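Side-chain contact in paenibacillus xanthan lyase (Paenibacillus, PDB 6F2P), which cleaves the polysaccharide xanthan by beta-elimination, as a calcium-binding multidomain enzyme of polysaccharide lyase family 8: residues V297-M300 with A301-R305. Sequence-based numbering, arbitrary orientation.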
ATOM      1  N   VAL A 297      10.284  24.155   2.159  1.00 16.26           N
ATOM      2  CA  VAL A 297      10.114  25.501   1.625  1.00 18.53           C
ATOM      3  C   VAL A 297       9.565  25.543   0.197  1.00 13.42           C
ATOM      4  O   VAL A 297       8.650  26.312  -0.089  1.00 19.57           O
ATOM      5  CB  VAL A 297      11.415  26.328   1.742  1.00 15.21           C
ATOM      6  CG1 VAL A 297      11.298  27.601   0.949  1.00  9.25           C
ATOM      7  CG2 VAL A 297      11.704  26.645   3.208  1.00 15.76           C
ATOM      8  N   THR A 298      10.104  24.708  -0.682  1.00 12.26           N
ATOM      9  CA  THR A 298       9.654  24.661  -2.072  1.00 12.20           C
ATOM     10  C   THR A 298       8.178  24.250  -2.165  1.00 18.10           C
ATOM     11  O   THR A 298       7.443  24.719  -3.041  1.00 16.69           O
ATOM     12  CB  THR A 298      10.530  23.706  -2.924  1.00 10.60           C
ATOM     13  OG1 THR A 298      10.010  23.632  -4.257  1.00 13.80           O
ATOM     14  CG2 THR A 298      10.542  22.303  -2.326  1.00 14.47           C
ATOM     15  N   VAL A 299       7.743  23.393  -1.246  1.00 15.21           N
ATOM     16  CA  VAL A 299       6.365  22.931  -1.248  1.00 16.72           C
ATOM     17  C   VAL A 299       5.422  24.035  -0.781  1.00 16.09           C
ATOM     18  O   VAL A 299       4.375  24.280  -1.398  1.00 14.92           O
ATOM     19  CB  VAL A 299       6.183  21.694  -0.358  1.00 16.26           C
ATOM     20  CG1 VAL A 299       4.733  21.287  -0.340  1.00 12.34           C
ATOM     21  CG2 VAL A 299       7.050  20.552  -0.854  1.00 10.61           C
ATOM     22  N   MET A 300       5.789  24.696   0.316  1.00 15.02           N
ATOM     23  CA  MET A 300       5.019  25.837   0.808  1.00 16.27           C
ATOM     24  C   MET A 300       4.905  26.899  -0.279  1.00 17.77           C
ATOM     25  O   MET A 300       3.850  27.509  -0.453  1.00 17.32           O
ATOM     26  CB  MET A 300       5.653  26.425   2.067  1.00 12.52           C
ATOM     27  CG  MET A 300       5.637  25.471   3.244  1.00 15.01           C
ATOM     28  SD  MET A 300       6.546  26.042   4.695  1.00 21.71           S
ATOM     29  CE  MET A 300       5.777  27.616   5.041  1.00 16.32           C
ATOM     30  N   ALA A 301       5.992  27.092  -1.023  1.00 15.23           N
ATOM     31  CA  ALA A 301       6.024  28.075  -2.101  1.00 18.32           C
ATOM     32  C   ALA A 301       5.096  27.648  -3.217  1.00 13.85           C
ATOM     33  O   ALA A 301       4.382  28.466  -3.791  1.00 15.03           O
ATOM     34  CB  ALA A 301       7.447  28.255  -2.634  1.00 13.33           C
ATOM     35  N   SER A 302       5.108  26.359  -3.520  1.00 14.35           N
ATOM     36  CA  SER A 302       4.262  25.821  -4.574  1.00 13.56           C
ATOM     37  C   SER A 302       2.794  25.952  -4.209  1.00 18.39           C
ATOM     38  O   SER A 302       1.953  26.193  -5.080  1.00 22.36           O
ATOM     39  CB  SER A 302       4.607  24.357  -4.836  1.00 15.78           C
ATOM     40  OG  SER A 302       5.882  24.225  -5.444  1.00 18.99           O
ATOM     41  N   ILE A 303       2.490  25.795  -2.922  1.00 15.27           N
ATOM     42  CA  ILE A 303       1.109  25.859  -2.455  1.00 19.75           C
ATOM     43  C   ILE A 303       0.569  27.286  -2.567  1.00 20.41           C
ATOM     44  O   ILE A 303      -0.584  27.503  -2.967  1.00 19.41           O
ATOM     45  CB  ILE A 303       0.961  25.307  -1.018  1.00 18.28           C
ATOM     46  CG1 ILE A 303       1.202  23.795  -1.015  1.00 14.62           C
ATOM     47  CG2 ILE A 303      -0.426  25.588  -0.483  1.00 15.13           C
ATOM     48  CD1 ILE A 303       1.225  23.165   0.364  1.00 10.24           C
ATOM     49  N   ILE A 304       1.419  28.251  -2.224  1.00 17.95           N
ATOM     50  CA  ILE A 304       1.110  29.665  -2.408  1.00 17.87           C
ATOM     51  C   ILE A 304       0.849  29.983  -3.884  1.00 20.11           C
ATOM     52  O   ILE A 304      -0.114  30.675  -4.220  1.00 20.86           O
ATOM     53  CB  ILE A 304       2.250  30.540  -1.885  1.00 16.00           C
ATOM     54  CG1 ILE A 304       2.338  30.419  -0.363  1.00 16.89           C
ATOM     55  CG2 ILE A 304       2.056  31.982  -2.302  1.00 15.14           C
ATOM     56  CD1 ILE A 304       3.527  31.124   0.233  1.00 16.28           C
ATOM     57  N   ARG A 305       1.697  29.461  -4.762  1.00 17.03           N
ATOM     58  CA  ARG A 305       1.502  29.638  -6.195  1.00 17.67           C
ATOM     59  C   ARG A 305       0.206  28.995  -6.653  1.00 23.53           C
ATOM     60  O   ARG A 305      -0.510  29.553  -7.486  1.00 25.77           O
ATOM     61  CB  ARG A 305       2.675  29.055  -6.984  1.00 21.05           C
ATOM     62  CG  ARG A 305       3.960  29.860  -6.885  1.00 26.06           C
ATOM     63  CD  ARG A 305       3.914  31.072  -7.785  1.00 27.42           C
ATOM     64  NE  ARG A 305       5.072  31.948  -7.599  1.00 31.29           N
ATOM     65  CZ  ARG A 305       4.990  33.231  -7.254  1.00 30.74           C
ATOM     66  NH1 ARG A 305       3.806  33.804  -7.051  1.00 29.72           N
ATOM     67  NH2 ARG A 305       6.097  33.941  -7.112  1.00 33.06           N
TER
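Helix 292-307 of the alpha-helical domain of the family 8 lyase fold holds this contact, in which Ser302 bonds back to the carbonyl of Thr298 one turn earlier. Ser302 OG donates to Thr298 O at 2.9 Å. The helical bond from Ser302 N meets the same Thr298 O, also at 2.9 Å. The two donors come from opposite faces of the carbonyl plane, the hydroxyl tilted 30° from it. The chi1 of Ser302 (-70°) sets OG anti to its own carbonyl carbon and beside its backbone N, which turns the hydroxyl back toward the preceding turn. Replacing Ser302 with an alanine would probably cost Thr298 O its hydroxyl donor and leave the helical N-H bond in place.

One residue further on, Val299 and Ile303 make the apolar pair of this turn. The methyl Val299 CG1 lies 4.0 Å from Ile303 CD1, and the two side chains meet at a slant. The side chain of Ile303 runs back alongside Val299. The helical bonds of the turn run from Ala301 N to Val297 O, from Ile303 N to Val299 O and, at 3.1 Å, from Ile304 N to Met300 O.

Thr298, Val299 and Ser302 touch helix 229-244 through Ser231, Leu234 and Ser235. Met300 and Ile303 touch helix 312-328, where Ile303 meets Phe318, Val322 and Trp325. Ala301 and Ile304 rest on Leu342 and Ala345 of helix 340-351.

Ser302 is buried, and its bond to Thr298 O gives the hydroxyl proton an acceptor within its own helix. The hydroxyl of Ser302 can therefore probably lie against helix 229-244 with its proton bonded inside its own helix.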